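PDB 3T0P: DNA polymerase III, beta subunit from Eubacterium rectale, which probably forms a ring-shaped head-to-tail dimer around DNA, a sliding clamp that tethers DNA polymerases and other proteins and makes them processive. Local coordinates for residues B[175-180]-B[358-363]; B[158-163]-B[193-198]; B[10-15]-B[78-83]. All coordinates share one frame; numbering follows the deposited sequence. Where two conformers were deposited one is given.

Contact 1 of 3, residues B[175-180]-B[358-363]; sequences HRISIR and IYLILP
I177 and L360 form an antiparallel hydrogen-bonded pair, each backbone N-H answering the other's carbonyl, with 2.8 Å from I177 N to L360 O and an N-H...O angle of 164°. The pair I179–I358 repeats this, so both amides and both carbonyls of each of these pairs are used. Beyond the end of the ladder L362 N reaches H175 O at 2.9 Å, whereas H175 N bonds to D173 OD1. I177 O takes in addition a CA-H...O contact from Y359 CA at 3.4 Å.

On the face carrying S178 and Y359, the phenol oxygen is gripped more than once. R180 NE donates to Y359 OH at 2.9 Å, with the oxygen close to the guanidinium plane, while R180 NH2 adds only a weak bond; Q141 O is a further partner of the same hydroxyl. A bend at chi2 (-76°) folds the arginine back toward this oxygen, its guanidinium standing 73° from the ring plane. S178 OG lies at the ring edge, 3.4 Å from Y359 CD1, and is hydrogen-bonded to S145 OG. R176 turns its charged end away to salt bridges with D327 and D173.

This pairing joins the central and C-terminal domains into one continuous antiparallel sheet: strand 166-172 flanks 176-184, strand 348-351 flanks 357-361, and helix 322-329 packs against R176, Y359 and I361.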
ATOM      1  N   HIS B 175       5.188  -0.803 -29.740  1.00 55.16           N
ATOM      2  CA  HIS B 175       3.925  -1.542 -29.796  1.00 54.85           C
ATOM      3  C   HIS B 175       2.710  -0.630 -29.790  1.00 53.82           C
ATOM      4  O   HIS B 175       1.611  -1.079 -30.107  1.00 53.81           O
ATOM      5  CB  HIS B 175       3.829  -2.486 -28.600  1.00 56.38           C
ATOM      6  CG  HIS B 175       4.919  -3.499 -28.584  1.00 62.04           C
ATOM      7  ND1 HIS B 175       5.977  -3.398 -27.701  1.00 64.74           N
ATOM      8  CD2 HIS B 175       5.111  -4.570 -29.385  1.00 65.59           C
ATOM      9  CE1 HIS B 175       6.760  -4.429 -27.969  1.00 65.46           C
ATOM     10  NE2 HIS B 175       6.283  -5.156 -28.981  1.00 66.39           N
ATOM     11  N   ARG B 176       2.887   0.625 -29.375  1.00 46.52           N
ATOM     12  CA  ARG B 176       1.810   1.605 -29.253  1.00 44.37           C
ATOM     13  C   ARG B 176       2.342   3.018 -29.222  1.00 48.88           C
ATOM     14  O   ARG B 176       3.526   3.223 -28.961  1.00 48.89           O
ATOM     15  CB  ARG B 176       1.009   1.350 -27.973  1.00 40.84           C
ATOM     16  CG  ARG B 176       1.846   1.484 -26.716  1.00 41.40           C
ATOM     17  CD  ARG B 176       1.294   0.597 -25.675  1.00 44.99           C
ATOM     18  NE  ARG B 176       2.219   0.380 -24.570  1.00 44.03           N
ATOM     19  CZ  ARG B 176       1.857   0.428 -23.300  1.00 51.39           C
ATOM     20  NH1 ARG B 176       0.616   0.754 -22.973  1.00 47.33           N
ATOM     21  NH2 ARG B 176       2.740   0.184 -22.342  1.00 44.56           N
ATOM     22  N   ILE B 177       1.452   3.993 -29.450  1.00 44.56           N
ATOM     23  CA  ILE B 177       1.768   5.411 -29.446  1.00 43.39           C
ATOM     24  C   ILE B 177       0.650   6.129 -28.702  1.00 46.65           C
ATOM     25  O   ILE B 177      -0.532   5.899 -28.969  1.00 43.44           O
ATOM     26  CB  ILE B 177       2.003   5.995 -30.885  1.00 46.93           C
ATOM     27  CG1 ILE B 177       3.007   5.144 -31.722  1.00 46.64           C
ATOM     28  CG2 ILE B 177       2.460   7.478 -30.824  1.00 48.22           C
ATOM     29  CD1 ILE B 177       3.201   5.614 -33.215  1.00 49.92           C
ATOM     30  N   SER B 178       1.033   6.979 -27.743  1.00 44.00           N
ATOM     31  CA  SER B 178       0.114   7.832 -26.996  1.00 42.64           C
ATOM     32  C   SER B 178       0.423   9.267 -27.336  1.00 47.00           C
ATOM     33  O   SER B 178       1.567   9.695 -27.182  1.00 46.82           O
ATOM     34  CB  SER B 178       0.241   7.598 -25.504  1.00 43.19           C
ATOM     35  OG  SER B 178      -0.008   6.240 -25.212  1.00 47.88           O
ATOM     36  N   ILE B 179      -0.567   9.988 -27.855  1.00 43.65           N
ATOM     37  CA  ILE B 179      -0.423  11.389 -28.257  1.00 44.64           C
ATOM     38  C   ILE B 179      -1.522  12.220 -27.622  1.00 47.75           C
ATOM     39  O   ILE B 179      -2.709  11.937 -27.805  1.00 46.83           O
ATOM     40  CB  ILE B 179      -0.428  11.593 -29.808  1.00 48.88           C
ATOM     41  CG1 ILE B 179       0.495  10.595 -30.526  1.00 49.90           C
ATOM     42  CG2 ILE B 179      -0.072  13.046 -30.181  1.00 50.97           C
ATOM     43  CD1 ILE B 179       0.238  10.460 -32.015  1.00 58.67           C
ATOM     44  N   ARG B 180      -1.117  13.281 -26.932  1.00 44.39           N
ATOM     45  CA  ARG B 180      -2.028  14.254 -26.361  1.00 43.27           C
ATOM     46  C   ARG B 180      -1.779  15.618 -26.972  1.00 47.86           C
ATOM     47  O   ARG B 180      -0.642  15.982 -27.241  1.00 47.78           O
ATOM     48  CB  ARG B 180      -1.896  14.297 -24.850  1.00 42.30           C
ATOM     49  CG  ARG B 180      -2.651  13.159 -24.131  1.00 42.72           C
ATOM     50  CD  ARG B 180      -4.135  13.451 -24.109  1.00 42.25           C
ATOM     51  NE  ARG B 180      -4.893  12.347 -23.530  1.00 47.03           N
ATOM     52  CZ  ARG B 180      -6.158  12.437 -23.135  1.00 59.32           C
ATOM     53  NH1 ARG B 180      -6.817  13.590 -23.246  1.00 40.86           N
ATOM     54  NH2 ARG B 180      -6.764  11.388 -22.588  1.00 41.29           N
ATOM     55  N   ILE B 358      -4.855  10.819 -29.443  1.00 43.73           N
ATOM     56  CA  ILE B 358      -4.745   9.681 -30.369  1.00 43.87           C
ATOM     57  C   ILE B 358      -3.965   8.594 -29.669  1.00 45.32           C
ATOM     58  O   ILE B 358      -2.817   8.816 -29.292  1.00 44.21           O
ATOM     59  CB  ILE B 358      -4.127   9.958 -31.765  1.00 48.30           C
ATOM     60  CG1 ILE B 358      -4.733  11.178 -32.472  1.00 49.98           C
ATOM     61  CG2 ILE B 358      -4.264   8.682 -32.639  1.00 48.65           C
ATOM     62  CD1 ILE B 358      -3.952  11.626 -33.801  1.00 50.73           C
ATOM     63  N   TYR B 359      -4.595   7.449 -29.444  1.00 42.34           N
ATOM     64  CA  TYR B 359      -3.924   6.280 -28.885  1.00 41.23           C
ATOM     65  C   TYR B 359      -3.865   5.239 -30.005  1.00 47.92           C
ATOM     66  O   TYR B 359      -4.902   4.816 -30.523  1.00 47.95           O
ATOM     67  CB  TYR B 359      -4.592   5.755 -27.602  1.00 40.03           C
ATOM     68  CG  TYR B 359      -4.492   6.739 -26.461  1.00 40.34           C
ATOM     69  CD1 TYR B 359      -3.346   6.816 -25.678  1.00 40.66           C
ATOM     70  CD2 TYR B 359      -5.527   7.629 -26.190  1.00 40.64           C
ATOM     71  CE1 TYR B 359      -3.223   7.767 -24.668  1.00 38.34           C
ATOM     72  CE2 TYR B 359      -5.424   8.568 -25.170  1.00 39.86           C
ATOM     73  CZ  TYR B 359      -4.259   8.653 -24.431  1.00 41.53           C
ATOM     74  OH  TYR B 359      -4.163   9.592 -23.424  1.00 40.41           O
ATOM     75  N   LEU B 360      -2.652   4.953 -30.479  1.00 46.05           N
ATOM     76  CA  LEU B 360      -2.403   3.967 -31.546  1.00 46.42           C
ATOM     77  C   LEU B 360      -1.932   2.697 -30.869  1.00 48.95           C
ATOM     78  O   LEU B 360      -1.030   2.764 -30.058  1.00 49.77           O
ATOM     79  CB  LEU B 360      -1.352   4.502 -32.540  1.00 46.65           C
ATOM     80  CG  LEU B 360      -0.966   3.646 -33.758  1.00 51.54           C
ATOM     81  CD1 LEU B 360      -0.269   4.489 -34.784  1.00 52.24           C
ATOM     82  CD2 LEU B 360       0.003   2.494 -33.388  1.00 53.57           C
ATOM     83  N   ILE B 361      -2.559   1.569 -31.147  1.00 44.36           N
ATOM     84  CA  ILE B 361      -2.164   0.291 -30.555  1.00 44.46           C
ATOM     85  C   ILE B 361      -1.959  -0.688 -31.700  1.00 47.56           C
ATOM     86  O   ILE B 361      -2.831  -0.803 -32.540  1.00 46.54           O
ATOM     87  CB  ILE B 361      -3.223  -0.212 -29.501  1.00 47.49           C
ATOM     88  CG1 ILE B 361      -3.406   0.794 -28.337  1.00 47.86           C
ATOM     89  CG2 ILE B 361      -2.866  -1.601 -28.966  1.00 47.36           C
ATOM     90  CD1 ILE B 361      -4.779   0.771 -27.684  1.00 53.57           C
ATOM     91  N   LEU B 362      -0.821  -1.379 -31.741  1.00 45.38           N
ATOM     92  CA  LEU B 362      -0.592  -2.386 -32.765  1.00 46.22           C
ATOM     93  C   LEU B 362      -1.277  -3.672 -32.339  1.00 47.34           C
ATOM     94  O   LEU B 362      -1.165  -4.072 -31.186  1.00 46.38           O
ATOM     95  CB  LEU B 362       0.900  -2.658 -33.056  1.00 47.61           C
ATOM     96  CG  LEU B 362       1.743  -1.549 -33.683  1.00 55.19           C
ATOM     97  CD1 LEU B 362       3.193  -2.011 -33.854  1.00 56.89           C
ATOM     98  CD2 LEU B 362       1.194  -1.105 -35.021  1.00 57.49           C
ATOM     99  N   PRO B 363      -1.990  -4.344 -33.253  1.00 43.23           N
ATOM    100  CA  PRO B 363      -2.626  -5.599 -32.887  1.00 42.85           C
ATOM    101  C   PRO B 363      -1.622  -6.754 -32.911  1.00 48.13           C
ATOM    102  O   PRO B 363      -0.521  -6.618 -33.447  1.00 45.98           O
ATOM    103  CB  PRO B 363      -3.682  -5.770 -33.996  1.00 44.70           C
ATOM    104  CG  PRO B 363      -3.081  -5.162 -35.165  1.00 48.82           C
ATOM    105  CD  PRO B 363      -2.227  -4.018 -34.672  1.00 44.46           C
TER

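Contact 2 of 3, residues B[158-163]-B[193-198]; sequences ELFEIE and VVVPGK. With ACT (acetate ion), chain T.
F160 and V193 are paired where strand 157-163 meets strand 187-196, near one end of the antiparallel sheet of the central domain in the DNA-clamp fold. The short segments run at 141° to one another, and the pairing carries on past F160, where I162 bonds to K191.

Backbone hydrogen bonds come first. Two hydrogen-bonded pairs, E158–V195 and F160–V193, bracket the non-hydrogen-bonded pair L159–V194. The bond from F160 N to V193 O is short, 2.7 Å, and almost straight at 174°. Between the pairs, CA-H...O contacts fill in: V194 CA approaches E158 O, and L159 CA approaches V193 O, both at 3.4 Å.

Apolar contacts divide between the two faces. On the face of F160 and V195, a single methyl, V195 CG2, meets the ring obliquely, 3.6 Å from F160 CD1, and F160 CB rests on V193 CG2. L200 of helix 197-206 packs on E158, F160 and V195 there. On the other face L159 and V194 cross at about a right angle; with CG anti to the backbone N (chi1 177°), L159 brings CD1 to 4.1 Å from V194 CG2.

Polar ends are settled outside the pairing. The carboxylate of E158 turns away from the partner strand to T142, and E161 forms a salt bridge with R168. P196 is the N-cap of helix 197-206; in the first turn, K198 NZ is salt-bridged to D49 and donates to an acetate ion, probably from the crystallisation liquor, at 2.7 Å from its OXT.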
ATOM      1  N   GLU B 158       9.674  11.223 -23.433  1.00 51.41           N
ATOM      2  CA  GLU B 158       8.472  11.731 -24.071  1.00 49.70           C
ATOM      3  C   GLU B 158       8.806  12.926 -24.917  1.00 53.50           C
ATOM      4  O   GLU B 158       9.500  13.835 -24.447  1.00 52.61           O
ATOM      5  CB  GLU B 158       7.398  12.115 -23.069  1.00 49.55           C
ATOM      6  CG  GLU B 158       6.900  10.936 -22.270  1.00 59.79           C
ATOM      7  CD  GLU B 158       5.469  11.009 -21.790  1.00 77.43           C
ATOM      8  OE1 GLU B 158       4.977  12.103 -21.437  1.00 65.55           O
ATOM      9  OE2 GLU B 158       4.840   9.934 -21.752  1.00 83.79           O
ATOM     10  N   LEU B 159       8.310  12.935 -26.159  1.00 49.11           N
ATOM     11  CA  LEU B 159       8.454  14.077 -27.036  1.00 49.05           C
ATOM     12  C   LEU B 159       7.535  15.216 -26.556  1.00 55.69           C
ATOM     13  O   LEU B 159       6.353  14.994 -26.278  1.00 54.56           O
ATOM     14  CB  LEU B 159       8.113  13.702 -28.492  1.00 48.93           C
ATOM     15  CG  LEU B 159       8.159  14.854 -29.522  1.00 53.16           C
ATOM     16  CD1 LEU B 159       9.587  15.193 -29.908  1.00 52.50           C
ATOM     17  CD2 LEU B 159       7.360  14.501 -30.753  1.00 54.99           C
ATOM     18  N   PHE B 160       8.094  16.430 -26.468  1.00 53.33           N
ATOM     19  CA  PHE B 160       7.368  17.656 -26.166  1.00 52.07           C
ATOM     20  C   PHE B 160       7.511  18.544 -27.400  1.00 55.14           C
ATOM     21  O   PHE B 160       8.631  18.903 -27.762  1.00 56.40           O
ATOM     22  CB  PHE B 160       7.904  18.305 -24.882  1.00 53.77           C
ATOM     23  CG  PHE B 160       7.235  17.755 -23.644  1.00 54.54           C
ATOM     24  CD1 PHE B 160       7.506  16.461 -23.199  1.00 56.26           C
ATOM     25  CD2 PHE B 160       6.335  18.525 -22.922  1.00 57.45           C
ATOM     26  CE1 PHE B 160       6.869  15.941 -22.070  1.00 56.05           C
ATOM     27  CE2 PHE B 160       5.703  18.006 -21.781  1.00 59.74           C
ATOM     28  CZ  PHE B 160       5.965  16.709 -21.373  1.00 56.11           C
ATOM     29  N   GLU B 161       6.398  18.812 -28.111  1.00 49.46           N
ATOM     30  CA  GLU B 161       6.417  19.595 -29.343  1.00 49.74           C
ATOM     31  C   GLU B 161       5.454  20.785 -29.275  1.00 54.54           C
ATOM     32  O   GLU B 161       4.277  20.624 -28.950  1.00 54.24           O
ATOM     33  CB  GLU B 161       6.078  18.699 -30.523  1.00 50.90           C
ATOM     34  CG  GLU B 161       6.366  19.302 -31.880  1.00 65.54           C
ATOM     35  CD  GLU B 161       6.030  18.390 -33.044  1.00 96.82           C
ATOM     36  OE1 GLU B 161       5.518  17.270 -32.807  1.00 77.56           O
ATOM     37  OE2 GLU B 161       6.266  18.805 -34.201  1.00104.37           O
ATOM     38  N   ILE B 162       5.978  21.974 -29.564  1.00 51.73           N
ATOM     39  CA  ILE B 162       5.248  23.242 -29.546  1.00 52.51           C
ATOM     40  C   ILE B 162       5.356  23.890 -30.910  1.00 61.03           C
ATOM     41  O   ILE B 162       6.450  23.976 -31.459  1.00 60.60           O
ATOM     42  CB  ILE B 162       5.795  24.189 -28.441  1.00 54.70           C
ATOM     43  CG1 ILE B 162       5.439  23.694 -27.040  1.00 53.24           C
ATOM     44  CG2 ILE B 162       5.314  25.631 -28.645  1.00 56.43           C
ATOM     45  CD1 ILE B 162       6.469  24.076 -25.964  1.00 57.65           C
ATOM     46  N   GLU B 163       4.207  24.326 -31.450  1.00 61.62           N
ATOM     47  CA  GLU B 163       4.020  25.061 -32.703  1.00 64.30           C
ATOM     48  C   GLU B 163       2.906  26.060 -32.444  1.00 66.11           C
ATOM     49  O   GLU B 163       1.789  25.652 -32.115  1.00 64.50           O
ATOM     50  CB  GLU B 163       3.670  24.124 -33.896  1.00 67.09           C
ATOM     51  CG  GLU B 163       4.558  22.897 -34.075  1.00 87.31           C
ATOM     52  CD  GLU B 163       5.944  23.111 -34.659  1.00118.52           C
ATOM     53  OE1 GLU B 163       6.043  23.706 -35.759  1.00121.55           O
ATOM     54  OE2 GLU B 163       6.925  22.614 -34.057  1.00105.92           O
ATOM     55  N   VAL B 193      11.543  18.666 -28.265  1.00 52.09           N
ATOM     56  CA  VAL B 193      12.515  18.059 -27.348  1.00 50.49           C
ATOM     57  C   VAL B 193      11.994  16.734 -26.781  1.00 54.49           C
ATOM     58  O   VAL B 193      10.782  16.490 -26.757  1.00 54.87           O
ATOM     59  CB  VAL B 193      12.923  19.015 -26.196  1.00 52.54           C
ATOM     60  CG1 VAL B 193      13.598  20.276 -26.735  1.00 52.73           C
ATOM     61  CG2 VAL B 193      11.745  19.349 -25.273  1.00 50.34           C
ATOM     62  N   VAL B 194      12.916  15.897 -26.295  1.00 49.20           N
ATOM     63  CA  VAL B 194      12.575  14.616 -25.700  1.00 47.36           C
ATOM     64  C   VAL B 194      13.040  14.658 -24.232  1.00 51.95           C
ATOM     65  O   VAL B 194      14.241  14.750 -23.941  1.00 52.37           O
ATOM     66  CB  VAL B 194      13.139  13.403 -26.487  1.00 50.65           C
ATOM     67  CG1 VAL B 194      12.648  12.082 -25.890  1.00 48.99           C
ATOM     68  CG2 VAL B 194      12.768  13.482 -27.964  1.00 51.22           C
ATOM     69  N   VAL B 195      12.057  14.640 -23.329  1.00 46.40           N
ATOM     70  CA  VAL B 195      12.233  14.703 -21.888  1.00 46.19           C
ATOM     71  C   VAL B 195      12.341  13.270 -21.337  1.00 51.40           C
ATOM     72  O   VAL B 195      11.444  12.474 -21.613  1.00 50.18           O
ATOM     73  CB  VAL B 195      11.077  15.491 -21.184  1.00 46.37           C
ATOM     74  CG1 VAL B 195      11.370  15.680 -19.696  1.00 42.97           C
ATOM     75  CG2 VAL B 195      10.820  16.844 -21.872  1.00 46.72           C
ATOM     76  N   PRO B 196      13.375  12.948 -20.515  1.00 47.62           N
ATOM     77  CA  PRO B 196      13.466  11.597 -19.933  1.00 47.38           C
ATOM     78  C   PRO B 196      12.202  11.205 -19.161  1.00 49.50           C
ATOM     79  O   PRO B 196      11.571  12.066 -18.546  1.00 49.33           O
ATOM     80  CB  PRO B 196      14.665  11.706 -18.977  1.00 49.17           C
ATOM     81  CG  PRO B 196      15.490  12.815 -19.544  1.00 52.98           C
ATOM     82  CD  PRO B 196      14.511  13.795 -20.086  1.00 48.34           C
ATOM     83  N   GLY B 197      11.830   9.925 -19.239  1.00 43.82           N
ATOM     84  CA  GLY B 197      10.655   9.380 -18.572  1.00 42.47           C
ATOM     85  C   GLY B 197      10.716   9.550 -17.076  1.00 47.21           C
ATOM     86  O   GLY B 197       9.736   9.986 -16.464  1.00 47.50           O
ATOM     87  N   LYS B 198      11.898   9.265 -16.485  1.00 43.97           N
ATOM     88  CA  LYS B 198      12.117   9.416 -15.045  1.00 43.65           C
ATOM     89  C   LYS B 198      11.832  10.865 -14.570  1.00 46.57           C
ATOM     90  O   LYS B 198      11.288  11.038 -13.498  1.00 47.65           O
ATOM     91  CB  LYS B 198      13.540   9.003 -14.670  1.00 46.93           C
ATOM     92  CG  LYS B 198      13.763   8.870 -13.153  1.00 51.91           C
ATOM     93  CD  LYS B 198      15.184   8.354 -12.806  1.00 60.11           C
ATOM     94  CE  LYS B 198      16.339   9.281 -13.192  1.00 65.78           C
ATOM     95  NZ  LYS B 198      16.289  10.604 -12.502  1.00 63.56           N
TER
HETATM   96  C   ACT T 377      15.712   9.509  -9.329  1.00 78.07           C
HETATM   97  O   ACT T 377      15.078   9.085  -8.376  1.00 78.38           O
HETATM   98  OXT ACT T 377      15.200  10.354 -10.056  1.00 77.15           O
HETATM   99  CH3 ACT T 377      17.084   8.927  -9.597  1.00 77.36           C

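Contact 3 of 3, residues B[10-15]-B[78-83]; sequences NLLKGV and IVRKLP
V79 fills the space between two helices of the N-terminal domain, 8-18 and 72-81, which lie together on the sheet that holds strands 86-91 and 96-101 in the DNA-clamp fold. Its two methyls divide the work. CG1 presses on the backbone of the facing helix, 3.5 Å from L12 N, and also meets L12 CB. CG2 turns to L11, 3.8 Å from L11 CD2; the two side chains cross at about a right angle. V15, one turn on, approaches more loosely through CG2. V79 holds CG1 anti to the backbone nitrogen (chi1 169°), which sends that branch at the helix backbone and leaves the other for L11. Cutting this residue back to an alanine is likely to open a gap beside L12 N and leave L11 CD2 without the valine methyl it packs on.

Around this centre, F75 packs on L11 and V15 from within helix 72-81, while V87 and I89 of strand 86-91 back L11 from the sheet side. The end of helix 72-81 and the residues after it meet the second subunit: K81 O accepts a hydrogen bond from R270 of that subunit, and I78 packs on its L273.

At the outer margin R80 is exposed; in one of its two deposited conformers it is bent at chi3 and its NH2 bonds to N16 OD1, while L12 CD1 lies 3.9 Å from R80 CA.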
ATOM      1  N   ASN B  10       8.343  23.292   7.143  1.00 42.11           N
ATOM      2  CA  ASN B  10       8.974  23.825   5.947  1.00 42.11           C
ATOM      3  C   ASN B  10      10.117  22.936   5.522  1.00 46.62           C
ATOM      4  O   ASN B  10      10.290  22.678   4.342  1.00 45.39           O
ATOM      5  CB  ASN B  10       9.454  25.258   6.215  1.00 42.45           C
ATOM      6  CG  ASN B  10       8.334  26.260   6.212  1.00 54.36           C
ATOM      7  OD1 ASN B  10       7.289  26.041   5.610  1.00 55.56           O
ATOM      8  ND2 ASN B  10       8.559  27.422   6.783  1.00 55.69           N
ATOM      9  N   LEU B  11      10.869  22.420   6.503  1.00 44.31           N
ATOM     10  CA  LEU B  11      12.011  21.558   6.247  1.00 43.89           C
ATOM     11  C   LEU B  11      11.515  20.228   5.723  1.00 46.58           C
ATOM     12  O   LEU B  11      12.098  19.718   4.780  1.00 47.48           O
ATOM     13  CB  LEU B  11      12.824  21.417   7.544  1.00 43.94           C
ATOM     14  CG  LEU B  11      14.231  20.832   7.504  1.00 47.14           C
ATOM     15  CD1 LEU B  11      15.143  21.571   6.493  1.00 46.00           C
ATOM     16  CD2 LEU B  11      14.841  20.906   8.895  1.00 45.19           C
ATOM     17  N   LEU B  12      10.382  19.720   6.263  1.00 41.65           N
ATOM     18  CA  LEU B  12       9.801  18.459   5.832  1.00 40.20           C
ATOM     19  C   LEU B  12       9.280  18.558   4.405  1.00 45.03           C
ATOM     20  O   LEU B  12       9.550  17.668   3.598  1.00 44.90           O
ATOM     21  CB  LEU B  12       8.696  17.966   6.793  1.00 38.67           C
ATOM     22  CG  LEU B  12       7.991  16.672   6.391  1.00 41.18           C
ATOM     23  CD1 LEU B  12       8.992  15.515   6.238  1.00 41.73           C
ATOM     24  CD2 LEU B  12       6.874  16.309   7.382  1.00 38.94           C
ATOM     25  N   LYS B  13       8.525  19.609   4.093  1.00 43.35           N
ATOM     26  CA  LYS B  13       8.024  19.781   2.735  1.00 43.98           C
ATOM     27  C   LYS B  13       9.217  19.806   1.753  1.00 47.43           C
ATOM     28  O   LYS B  13       9.166  19.133   0.743  1.00 45.97           O
ATOM     29  CB  LYS B  13       7.168  21.067   2.613  1.00 46.26           C
ATOM     30  CG  LYS B  13       6.570  21.275   1.233  1.00 56.87           C
ATOM     31  CD  LYS B  13       5.658  22.480   1.183  1.00 74.72           C
ATOM     32  CE  LYS B  13       4.841  22.491  -0.091  1.00 88.13           C
ATOM     33  NZ  LYS B  13       3.930  23.665  -0.141  1.00101.03           N
ATOM     34  N   GLY B  14      10.291  20.499   2.112  1.00 45.86           N
ATOM     35  CA  GLY B  14      11.475  20.606   1.269  1.00 46.40           C
ATOM     36  C   GLY B  14      12.214  19.307   1.025  1.00 51.23           C
ATOM     37  O   GLY B  14      12.577  19.020  -0.125  1.00 50.16           O
ATOM     38  N   VAL B  15      12.473  18.518   2.106  1.00 47.21           N
ATOM     39  CA  VAL B  15      13.201  17.244   1.958  1.00 46.98           C
ATOM     40  C   VAL B  15      12.350  16.262   1.150  1.00 48.73           C
ATOM     41  O   VAL B  15      12.906  15.506   0.367  1.00 48.86           O
ATOM     42  CB  VAL B  15      13.729  16.602   3.282  1.00 51.47           C
ATOM     43  CG1 VAL B  15      14.483  17.616   4.136  1.00 50.91           C
ATOM     44  CG2 VAL B  15      12.619  15.923   4.083  1.00 51.08           C
ATOM     45  N   ILE B  78      14.852  11.819  10.006  1.00 44.67           N
ATOM     46  CA  ILE B  78      15.034  12.655  11.198  1.00 44.30           C
ATOM     47  C   ILE B  78      13.980  13.765  11.186  1.00 49.63           C
ATOM     48  O   ILE B  78      13.226  13.872  12.141  1.00 49.42           O
ATOM     49  CB  ILE B  78      16.472  13.221  11.339  1.00 46.46           C
ATOM     50  CG1 ILE B  78      17.474  12.104  11.678  1.00 46.35           C
ATOM     51  CG2 ILE B  78      16.544  14.353  12.383  1.00 48.12           C
ATOM     52  CD1 ILE B  78      18.949  12.518  11.732  1.00 40.51           C
ATOM     53  N   VAL B  79      13.885  14.519  10.074  1.00 45.90           N
ATOM     54  CA  VAL B  79      13.014  15.682   9.912  1.00 45.69           C
ATOM     55  C   VAL B  79      11.559  15.275  10.068  1.00 48.20           C
ATOM     56  O   VAL B  79      10.814  15.946  10.779  1.00 48.36           O
ATOM     57  CB  VAL B  79      13.306  16.421   8.575  1.00 50.06           C
ATOM     58  CG1 VAL B  79      12.239  17.465   8.268  1.00 50.19           C
ATOM     59  CG2 VAL B  79      14.686  17.074   8.617  1.00 50.01           C
ATOM     60  N   ARG B  80      11.176  14.141   9.462  0.50 44.06           N
ATOM     61  CA  ARG B  80       9.823  13.573   9.484  0.50 43.67           C
ATOM     62  C   ARG B  80       9.377  13.109  10.887  0.50 48.59           C
ATOM     63  O   ARG B  80       8.171  13.069  11.154  0.50 49.19           O
ATOM     64  CB  ARG B  80       9.751  12.383   8.520  0.50 42.07           C
ATOM     65  CG  ARG B  80       8.358  12.075   7.999  0.50 45.31           C
ATOM     66  CD  ARG B  80       8.399  11.078   6.863  0.50 37.79           C
ATOM     67  NE  ARG B  80       9.095  11.604   5.684  0.50 30.86           N
ATOM     68  CZ  ARG B  80      10.190  11.057   5.170  0.50 50.25           C
ATOM     69  NH1 ARG B  80      10.717   9.964   5.718  0.50 30.66           N
ATOM     70  NH2 ARG B  80      10.756  11.584   4.093  0.50 45.27           N
ATOM     71  N   LYS B  81      10.329  12.700  11.746  1.00 43.65           N
ATOM     72  CA  LYS B  81      10.048  12.220  13.097  1.00 44.00           C
ATOM     73  C   LYS B  81      10.328  13.243  14.210  1.00 47.30           C
ATOM     74  O   LYS B  81       9.962  12.986  15.350  1.00 45.40           O
ATOM     75  CB  LYS B  81      10.799  10.908  13.350  1.00 46.86           C
ATOM     76  CG  LYS B  81      10.226   9.784  12.489  1.00 43.97           C
ATOM     77  CD  LYS B  81      10.719   8.431  12.922  1.00 58.62           C
ATOM     78  CE  LYS B  81      10.037   7.304  12.186  1.00 63.16           C
ATOM     79  NZ  LYS B  81      10.799   6.045  12.369  1.00 78.20           N
ATOM     80  N   LEU B  82      10.875  14.423  13.882  1.00 43.64           N
ATOM     81  CA  LEU B  82      11.093  15.446  14.895  1.00 43.69           C
ATOM     82  C   LEU B  82       9.774  16.078  15.326  1.00 45.67           C
ATOM     83  O   LEU B  82       8.808  16.031  14.562  1.00 41.23           O
ATOM     84  CB  LEU B  82      12.049  16.549  14.393  1.00 43.49           C
ATOM     85  CG  LEU B  82      13.537  16.229  14.429  1.00 47.42           C
ATOM     86  CD1 LEU B  82      14.342  17.359  13.832  1.00 45.98           C
ATOM     87  CD2 LEU B  82      14.019  15.875  15.815  1.00 48.76           C
ATOM     88  N   PRO B  83       9.704  16.657  16.548  1.00 44.19           N
ATOM     89  CA  PRO B  83       8.470  17.373  16.946  1.00 43.85           C
ATOM     90  C   PRO B  83       8.196  18.566  16.006  1.00 48.80           C
ATOM     91  O   PRO B  83       9.100  19.020  15.283  1.00 46.93           O
ATOM     92  CB  PRO B  83       8.783  17.869  18.375  1.00 45.85           C
ATOM     93  CG  PRO B  83      10.031  17.194  18.799  1.00 50.57           C
ATOM     94  CD  PRO B  83      10.763  16.766  17.581  1.00 46.26           C
TER

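Overall arrangement
Contacts 1 and 2 belong to the same long antiparallel sheet, their centres 16 Å apart, and strand 176-184 of one runs on in the chain to strand 187-196 of the other. Contact 2 lies wholly inside the central domain, near one end of that sheet, whereas contact 1 crosses the seam to the C-terminal domain. Both rest on backbone ladders, but contact 1 adds a buried arginine–tyrosine bond. Contact 3, with its centre about 42 Å from that of contact 1 and on the opposite side of the chain's centre, is purely apolar between helices. All three are largely buried; contact 3 alone adjoins the second subunit.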